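Long-range contacts in chloroplastic group IIB intron splicing facilitator CRS2, chloroplastic (Zea mays, PDB 1RYB), which is required for splicing of group IIB introns in chloroplasts, working in complexes with CAF1 or CAF2, and lacks peptidyl-tRNA hydrolase activity despite its membership of that family: residues A[17-23]-A[100-106]; A[50-54]-A[72-76]. All blocks are in the same frame, centred on the assembly; numbering follows the deposited sequence. Where two conformers were deposited one is given.

Interaction 1 of 2, residues A[17-23]-A[100-106]; sequences PWLIAGL and RHILLIY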
ATOM      1  N   PRO A  17      -4.782   2.767  17.027  1.00 25.19           N
ATOM      2  CA  PRO A  17      -4.782   3.267  15.623  1.00 23.97           C
ATOM      3  C   PRO A  17      -4.232   2.289  14.630  1.00 22.79           C
ATOM      4  O   PRO A  17      -3.620   1.283  14.997  1.00 19.43           O
ATOM      5  CB  PRO A  17      -3.914   4.528  15.582  1.00 16.30           C
ATOM      6  CG  PRO A  17      -3.104   4.514  16.877  1.00 32.13           C
ATOM      7  CD  PRO A  17      -3.712   3.429  17.804  1.00 30.80           C
ATOM      8  N   TRP A  18      -4.491   2.610  13.358  1.00 13.01           N
ATOM      9  CA  TRP A  18      -3.924   1.903  12.206  1.00 12.74           C
ATOM     10  C   TRP A  18      -3.032   2.836  11.425  1.00  9.10           C
ATOM     11  O   TRP A  18      -3.241   4.053  11.390  1.00  9.80           O
ATOM     12  CB  TRP A  18      -4.983   1.383  11.205  1.00 11.09           C
ATOM     13  CG  TRP A  18      -5.701   0.152  11.703  1.00 11.67           C
ATOM     14  CD1 TRP A  18      -6.557   0.089  12.807  1.00 11.58           C
ATOM     15  CD2 TRP A  18      -5.681  -1.160  11.116  1.00 10.14           C
ATOM     16  NE1 TRP A  18      -7.033  -1.182  12.938  1.00 14.22           N
ATOM     17  CE2 TRP A  18      -6.494  -1.985  11.928  1.00 13.49           C
ATOM     18  CE3 TRP A  18      -5.003  -1.734  10.029  1.00 12.24           C
ATOM     19  CZ2 TRP A  18      -6.756  -3.311  11.566  1.00 19.64           C
ATOM     20  CZ3 TRP A  18      -5.188  -3.119   9.769  1.00 13.09           C
ATOM     21  CH2 TRP A  18      -6.038  -3.867  10.528  1.00 11.66           C
ATOM     22  N   LEU A  19      -2.054   2.232  10.760  1.00 12.01           N
ATOM     23  CA  LEU A  19      -1.205   2.999   9.877  1.00 11.48           C
ATOM     24  C   LEU A  19      -1.388   2.338   8.543  1.00 15.77           C
ATOM     25  O   LEU A  19      -1.074   1.186   8.412  1.00 13.09           O
ATOM     26  CB  LEU A  19       0.251   2.966  10.380  1.00 10.89           C
ATOM     27  CG  LEU A  19       1.265   3.828   9.588  1.00  9.38           C
ATOM     28  CD1 LEU A  19       2.616   3.657  10.343  1.00 12.46           C
ATOM     29  CD2 LEU A  19       1.468   3.180   8.200  1.00 12.57           C
ATOM     30  N   ILE A  20      -1.954   3.056   7.574  1.00  7.28           N
ATOM     31  CA  ILE A  20      -2.245   2.524   6.293  1.00  5.16           C
ATOM     32  C   ILE A  20      -1.258   3.110   5.329  1.00  9.79           C
ATOM     33  O   ILE A  20      -1.332   4.342   4.973  1.00 11.32           O
ATOM     34  CB  ILE A  20      -3.731   2.881   5.917  1.00  8.85           C
ATOM     35  CG1 ILE A  20      -4.740   2.210   6.933  1.00  8.53           C
ATOM     36  CG2 ILE A  20      -4.025   2.392   4.468  1.00 11.67           C
ATOM     37  CD1 ILE A  20      -6.120   2.742   6.807  1.00 18.68           C
ATOM     38  N   ALA A  21      -0.332   2.259   4.857  1.00  8.95           N
ATOM     39  CA  ALA A  21       0.755   2.798   4.000  1.00  7.32           C
ATOM     40  C   ALA A  21       0.732   2.223   2.608  1.00 16.65           C
ATOM     41  O   ALA A  21       0.627   1.042   2.460  1.00 12.26           O
ATOM     42  CB  ALA A  21       2.129   2.474   4.667  1.00 11.27           C
ATOM     43  N   GLY A  22       0.783   3.095   1.602  1.00 10.29           N
ATOM     44  CA  GLY A  22       0.810   2.669   0.202  1.00  6.06           C
ATOM     45  C   GLY A  22       2.238   2.972  -0.306  1.00 10.59           C
ATOM     46  O   GLY A  22       2.797   4.076  -0.017  1.00 12.37           O
ATOM     47  N   LEU A  23       2.869   1.947  -0.961  1.00 10.98           N
ATOM     48  CA  LEU A  23       4.231   2.019  -1.475  1.00 10.58           C
ATOM     49  C   LEU A  23       4.314   2.658  -2.862  1.00 13.42           C
ATOM     50  O   LEU A  23       3.415   2.503  -3.726  1.00 11.60           O
ATOM     51  CB  LEU A  23       4.864   0.641  -1.488  1.00  7.74           C
ATOM     52  CG  LEU A  23       4.827   0.038  -0.080  1.00 10.06           C
ATOM     53  CD1 LEU A  23       5.706  -1.190  -0.062  1.00 11.98           C
ATOM     54  CD2 LEU A  23       5.417   1.051   0.942  1.00 12.09           C
ATOM     55  N   ARG A 100       0.182  -5.458  14.046  1.00 14.92           N
ATOM     56  CA  ARG A 100      -1.019  -5.993  13.458  1.00 21.42           C
ATOM     57  C   ARG A 100      -1.881  -4.971  12.807  1.00 13.01           C
ATOM     58  O   ARG A 100      -2.803  -5.381  12.078  1.00 14.34           O
ATOM     59  CB  ARG A 100      -1.854  -6.778  14.482  1.00 17.86           C
ATOM     60  CG  ARG A 100      -2.408  -5.888  15.605  1.00 32.98           C
ATOM     61  CD  ARG A 100      -3.175  -6.665  16.702  1.00 77.30           C
ATOM     62  NE  ARG A 100      -3.688  -5.828  17.805  1.00 51.85           N
ATOM     63  CZ  ARG A 100      -2.899  -5.288  18.763  1.00 41.82           C
ATOM     64  NH1 ARG A 100      -3.368  -4.514  19.780  1.00 37.87           N
ATOM     65  NH2 ARG A 100      -1.598  -5.513  18.670  1.00 92.60           N
ATOM     66  N   HIS A 101      -1.573  -3.678  13.068  1.00 12.69           N
ATOM     67  CA  HIS A 101      -2.361  -2.571  12.503  1.00 12.34           C
ATOM     68  C   HIS A 101      -1.568  -1.738  11.514  1.00 12.63           C
ATOM     69  O   HIS A 101      -1.956  -0.610  11.169  1.00 15.04           O
ATOM     70  CB  HIS A 101      -2.890  -1.652  13.617  1.00  9.31           C
ATOM     71  CG  HIS A 101      -4.005  -2.253  14.365  1.00 15.07           C
ATOM     72  ND1 HIS A 101      -4.608  -1.570  15.395  1.00 15.51           N
ATOM     73  CD2 HIS A 101      -4.629  -3.493  14.231  1.00 12.97           C
ATOM     74  CE1 HIS A 101      -5.586  -2.395  15.881  1.00 18.95           C
ATOM     75  NE2 HIS A 101      -5.597  -3.563  15.182  1.00 15.15           N
ATOM     76  N   ILE A 102      -0.437  -2.288  11.090  1.00  9.42           N
ATOM     77  CA  ILE A 102       0.371  -1.633  10.084  1.00  6.55           C
ATOM     78  C   ILE A 102       0.005  -2.287   8.785  1.00 15.20           C
ATOM     79  O   ILE A 102       0.440  -3.424   8.515  1.00 13.58           O
ATOM     80  CB  ILE A 102       1.862  -1.850  10.331  1.00  8.09           C
ATOM     81  CG1 ILE A 102       2.261  -1.267  11.724  1.00 10.40           C
ATOM     82  CG2 ILE A 102       2.657  -1.166   9.208  1.00 10.08           C
ATOM     83  CD1 ILE A 102       3.704  -1.544  12.077  1.00 12.71           C
ATOM     84  N   LEU A 103      -0.836  -1.573   7.959  1.00  9.95           N
ATOM     85  CA  LEU A 103      -1.321  -2.151   6.716  1.00  7.60           C
ATOM     86  C   LEU A 103      -0.482  -1.662   5.576  1.00 11.82           C
ATOM     87  O   LEU A 103      -0.457  -0.458   5.292  1.00 12.32           O
ATOM     88  CB  LEU A 103      -2.806  -1.791   6.505  1.00  8.04           C
ATOM     89  CG  LEU A 103      -3.447  -2.146   5.172  1.00  8.86           C
ATOM     90  CD1 LEU A 103      -3.464  -3.679   4.989  1.00 15.50           C
ATOM     91  CD2 LEU A 103      -4.909  -1.685   5.271  1.00  8.75           C
ATOM     92  N   LEU A 104       0.124  -2.644   4.844  1.00  9.32           N
ATOM     93  CA  LEU A 104       0.890  -2.280   3.659  1.00 10.60           C
ATOM     94  C   LEU A 104       0.097  -2.551   2.412  1.00 10.18           C
ATOM     95  O   LEU A 104      -0.448  -3.627   2.243  1.00 11.39           O
ATOM     96  CB  LEU A 104       2.267  -3.024   3.506  1.00 15.11           C
ATOM     97  CG  LEU A 104       3.420  -2.297   4.136  1.00  9.05           C
ATOM     98  CD1 LEU A 104       3.858  -1.111   3.304  1.00 10.85           C
ATOM     99  CD2 LEU A 104       3.106  -1.903   5.598  1.00 10.83           C
ATOM    100  N   ILE A 105       0.104  -1.581   1.483  1.00  8.75           N
ATOM    101  CA  ILE A 105      -0.598  -1.677   0.197  1.00  9.30           C
ATOM    102  C   ILE A 105       0.419  -1.528  -0.939  1.00  8.74           C
ATOM    103  O   ILE A 105       1.116  -0.510  -0.988  1.00  8.33           O
ATOM    104  CB  ILE A 105      -1.742  -0.623   0.131  1.00  9.36           C
ATOM    105  CG1 ILE A 105      -2.600  -0.754   1.391  1.00  5.09           C
ATOM    106  CG2 ILE A 105      -2.594  -0.856  -1.155  1.00 11.54           C
ATOM    107  CD1 ILE A 105      -3.905   0.062   1.242  1.00 12.51           C
ATOM    108  N   TYR A 106       0.464  -2.478  -1.887  1.00  9.18           N
ATOM    109  CA  TYR A 106       1.552  -2.395  -2.901  1.00  5.42           C
ATOM    110  C   TYR A 106       1.249  -3.241  -4.126  1.00  7.25           C
ATOM    111  O   TYR A 106       0.281  -3.980  -4.129  1.00  9.69           O
ATOM    112  CB  TYR A 106       2.878  -2.912  -2.227  1.00  8.46           C
ATOM    113  CG  TYR A 106       2.735  -4.421  -1.879  1.00 14.09           C
ATOM    114  CD1 TYR A 106       3.130  -5.406  -2.785  1.00 13.64           C
ATOM    115  CD2 TYR A 106       2.070  -4.874  -0.743  1.00 20.14           C
ATOM    116  CE1 TYR A 106       2.990  -6.757  -2.480  1.00 17.72           C
ATOM    117  CE2 TYR A 106       1.758  -6.223  -0.499  1.00 18.54           C
ATOM    118  CZ  TYR A 106       2.295  -7.182  -1.353  1.00 21.09           C
ATOM    119  OH  TYR A 106       2.060  -8.548  -1.160  1.00 31.85           O
TER

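Interaction 2 of 2, residues A[50-54]-A[72-76]; sequences GITMN and VLVVK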
ATOM      1  N   GLY A  50     -12.162  11.430   3.941  1.00 18.51           N
ATOM      2  CA  GLY A  50     -12.022  12.855   4.214  1.00 16.22           C
ATOM      3  C   GLY A  50     -10.756  13.186   4.896  1.00 21.19           C
ATOM      4  O   GLY A  50     -10.716  14.044   5.816  1.00 23.43           O
ATOM      5  N   ILE A  51      -9.669  12.557   4.389  1.00 19.02           N
ATOM      6  CA  ILE A  51      -8.372  12.829   4.994  1.00 19.78           C
ATOM      7  C   ILE A  51      -7.482  13.575   4.020  1.00 25.58           C
ATOM      8  O   ILE A  51      -7.367  13.228   2.859  1.00 17.80           O
ATOM      9  CB  ILE A  51      -7.656  11.565   5.553  1.00 11.39           C
ATOM     10  CG1 ILE A  51      -8.472  10.865   6.610  1.00 11.89           C
ATOM     11  CG2 ILE A  51      -6.331  11.959   6.150  1.00 16.64           C
ATOM     12  CD1 ILE A  51      -7.997   9.398   6.818  1.00 15.36           C
ATOM     13  N   THR A  52      -6.846  14.641   4.476  1.00 17.04           N
ATOM     14  CA  THR A  52      -5.974  15.354   3.567  1.00 20.80           C
ATOM     15  C   THR A  52      -4.484  14.969   3.876  1.00 16.85           C
ATOM     16  O   THR A  52      -4.056  14.962   5.076  1.00 17.38           O
ATOM     17  CB  THR A  52      -6.327  16.883   3.559  1.00 55.58           C
ATOM     18  OG1 THR A  52      -7.373  17.135   4.515  1.00 62.21           O
ATOM     19  CG2 THR A  52      -6.866  17.290   2.172  1.00 39.15           C
ATOM     20  N   MET A  53      -3.743  14.486   2.844  1.00 14.02           N
ATOM     21  CA  MET A  53      -2.405  13.991   3.102  1.00 17.67           C
ATOM     22  C   MET A  53      -1.331  15.124   3.041  1.00 28.81           C
ATOM     23  O   MET A  53      -0.437  15.133   2.208  1.00 24.91           O
ATOM     24  CB  MET A  53      -2.103  12.684   2.350  1.00 26.34           C
ATOM     25  CG  MET A  53      -2.754  11.385   2.987  1.00  8.39           C
ATOM     26  SD  MET A  53      -1.900  10.018   2.233  1.00 34.54           S
ATOM     27  CE  MET A  53      -2.935   9.812   0.790  1.00 40.74           C
ATOM     28  N   ASN A  54      -1.408  16.084   3.970  1.00 13.12           N
ATOM     29  CA  ASN A  54      -0.506  17.191   3.925  1.00 21.60           C
ATOM     30  C   ASN A  54       0.437  17.366   5.127  1.00 22.01           C
ATOM     31  O   ASN A  54       0.975  18.456   5.347  1.00 19.30           O
ATOM     32  CB  ASN A  54      -1.286  18.460   3.604  1.00 19.46           C
ATOM     33  CG  ASN A  54      -2.191  18.891   4.761  1.00 33.86           C
ATOM     34  OD1 ASN A  54      -2.449  18.122   5.766  1.00 36.52           O
ATOM     35  ND2 ASN A  54      -2.594  20.173   4.693  1.00 42.94           N
ATOM     36  N   VAL A  72      -6.787   6.515  12.255  1.00 14.10           N
ATOM     37  CA  VAL A  72      -5.807   5.927  11.361  1.00 11.48           C
ATOM     38  C   VAL A  72      -4.869   7.022  10.873  1.00 15.36           C
ATOM     39  O   VAL A  72      -5.205   8.241  10.852  1.00 12.98           O
ATOM     40  CB  VAL A  72      -6.526   5.345  10.092  1.00 12.91           C
ATOM     41  CG1 VAL A  72      -7.638   4.353  10.431  1.00 11.07           C
ATOM     42  CG2 VAL A  72      -7.123   6.428   9.156  1.00 10.62           C
ATOM     43  N   LEU A  73      -3.726   6.582  10.387  1.00 12.15           N
ATOM     44  CA  LEU A  73      -2.905   7.500   9.611  1.00 12.10           C
ATOM     45  C   LEU A  73      -2.741   6.909   8.232  1.00 11.73           C
ATOM     46  O   LEU A  73      -2.729   5.705   8.105  1.00 17.04           O
ATOM     47  CB  LEU A  73      -1.616   7.949  10.264  1.00 18.72           C
ATOM     48  CG  LEU A  73      -0.669   6.897  10.717  1.00 27.24           C
ATOM     49  CD1 LEU A  73       0.725   7.505  10.629  1.00 41.28           C
ATOM     50  CD2 LEU A  73      -0.895   6.559  12.186  1.00 26.04           C
ATOM     51  N   VAL A  74      -2.803   7.725   7.207  1.00 10.04           N
ATOM     52  CA  VAL A  74      -2.627   7.261   5.835  1.00  9.91           C
ATOM     53  C   VAL A  74      -1.327   7.805   5.359  1.00 15.05           C
ATOM     54  O   VAL A  74      -1.113   8.942   5.508  1.00 11.72           O
ATOM     55  CB  VAL A  74      -3.808   7.579   4.878  1.00 10.44           C
ATOM     56  CG1 VAL A  74      -5.062   6.812   5.286  0.50 16.23           C
ATOM     57  CG2 VAL A  74      -4.076   9.035   4.828  0.50  8.56           C
ATOM     58  N   VAL A  75      -0.442   6.972   4.822  1.00  7.36           N
ATOM     59  CA  VAL A  75       0.929   7.396   4.565  1.00  8.52           C
ATOM     60  C   VAL A  75       1.451   6.995   3.175  1.00  9.95           C
ATOM     61  O   VAL A  75       1.188   5.894   2.736  1.00  9.77           O
ATOM     62  CB  VAL A  75       1.793   6.595   5.565  1.00  9.33           C
ATOM     63  CG1 VAL A  75       3.290   6.835   5.380  1.00 11.75           C
ATOM     64  CG2 VAL A  75       1.390   6.804   6.995  1.00  9.76           C
ATOM     65  N   LYS A  76       2.196   7.901   2.545  1.00  8.31           N
ATOM     66  CA  LYS A  76       2.913   7.691   1.277  1.00  6.43           C
ATOM     67  C   LYS A  76       4.350   8.073   1.565  1.00 11.20           C
ATOM     68  O   LYS A  76       4.702   9.279   1.663  1.00 10.21           O
ATOM     69  CB  LYS A  76       2.390   8.574   0.136  1.00  6.79           C
ATOM     70  CG  LYS A  76       0.932   8.155  -0.235  1.00 12.27           C
ATOM     71  CD  LYS A  76       0.479   8.701  -1.606  1.00 10.92           C
ATOM     72  CE  LYS A  76       0.300  10.201  -1.559  1.00 15.25           C
ATOM     73  NZ  LYS A  76      -0.207  10.813  -2.822  1.00 18.49           N
TER

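Interaction 1 of 2, residues A[17-23]-A[100-106]
Two neighbouring parallel strands at the centre of the peptidyl-tRNA hydrolase fold, 18-22 and 102-108, are joined through L19, A21, L103 and I105 in a regular ladder, the axes of 18-22 and of residues 102-106 lying 4.8 Å apart and nearly parallel. L19 N donates to H101 O, L103 N to L19 O, A21 N to L103 O and I105 N to A21 O, the straightest being A21 N to L103 O (2.8 Å, 174°). L23 N extends the series past the end of strand 18-22 by bonding to I105 O at 3.0 Å.

At the start of the ladder the imidazole of H101 lies face to face with the five-membered ring of the W18 indole, centroids 3.7 Å apart and planes at 12°. H101 CD2 sits 3.3 Å from W18 CE2, while the W18 nitrogen NE1 hangs over the middle of the imidazole. With CG of H101 beside its backbone N (chi1 -74°), ND1 reaches P17 O at 3.0 Å; the carbonyl oxygen is near the imidazole plane, but ND1 lies above the carbonyl plane and the bond is bent. Stack and bond together should fix the rotation of the imidazole.

Farther along, I20 CG2 meets I105 CD1 at 4.0 Å, the two side chains running side by side. L23 CD2 packs on L104 CD1 at 3.6 Å, and L23 CD1 touches Y106 CB.

I20 and I105 lie under helix 37-48, against V42, whereas L19, A21 and I102 face helix 84-94, so helices cover both faces of this strand pair. Y106 turns its hydroxyl to S147 of strand 145-149, beyond strand 102-108, and on the other flank W18, I20 and G22 bond through their backbones to strand 70-77.

Interaction 2 of 2, residues A[50-54]-A[72-76]
M53 sends its CG off beside its own backbone N (chi1 -77°), runs extended through chi2 and then bends at chi3 (-88°), which lays the thioether across V74 and turns the methyl toward K76. V74 in turn sets CG1 anti to its carbonyl carbon (chi1 -66°), which places CG2 between the backbone N and the carbonyl carbon, and this second methyl meets M53 from the strand side. The two side chains cross at roughly a right angle. V74 was modelled in two conformers, so the distances to CG2 hold for one of them and are less certain, above all the 3.3 Å to M53 CG, which is tighter than ordinary van der Waals contact and doubtful. In this conformer M53 SD lies 3.5 Å from the same methyl. M53 CE ends 4.0 Å from K76 CE, against the aliphatic part of the lysine.

I51 covers the earlier part of the strand with both of its branches. Its CG2 meets V74 CG2, in the same conformer, tip to tip at 3.9 Å, and CD1 reaches V72 CG2 at the same distance. The interface is thus made by hydrocarbon and sulfur, while the charged end of K76 is taken up by a salt bridge from NZ to D43 of helix 37-48. M53 also rests on D43 and A46 of that helix, so its side chain bridges helix and strand.

The chain arrives here from helix 37-48, which G50 ends as the C-prime residue of a Schellman motif; M53 is then the centre of an inverse gamma turn. The contact is a loop packed on a sheet: in this alpha/beta fold the connection from helix 37-48 to strand 55-57 lays I51 and M53 over strand 70-77.

Both contacts belong to the same mixed sheet, and their centres are 11 Å apart. Interaction 1 pairs two strands near the middle of the chain, about 6 Å from its centre; interaction 2, also largely buried, lies about 13 Å out and lays a loop over the strand next to that pair. Strands 18-22 and 70-77 are joined directly, W18 O to L73 N and I20 O to V75 N probably being hydrogen bonds. The chemistry differs accordingly: backbone bonding and a ring stack in interaction 1, side-chain packing alone in interaction 2. Helix 37-48 is common ground, its V42 touching I20, I105 and K76.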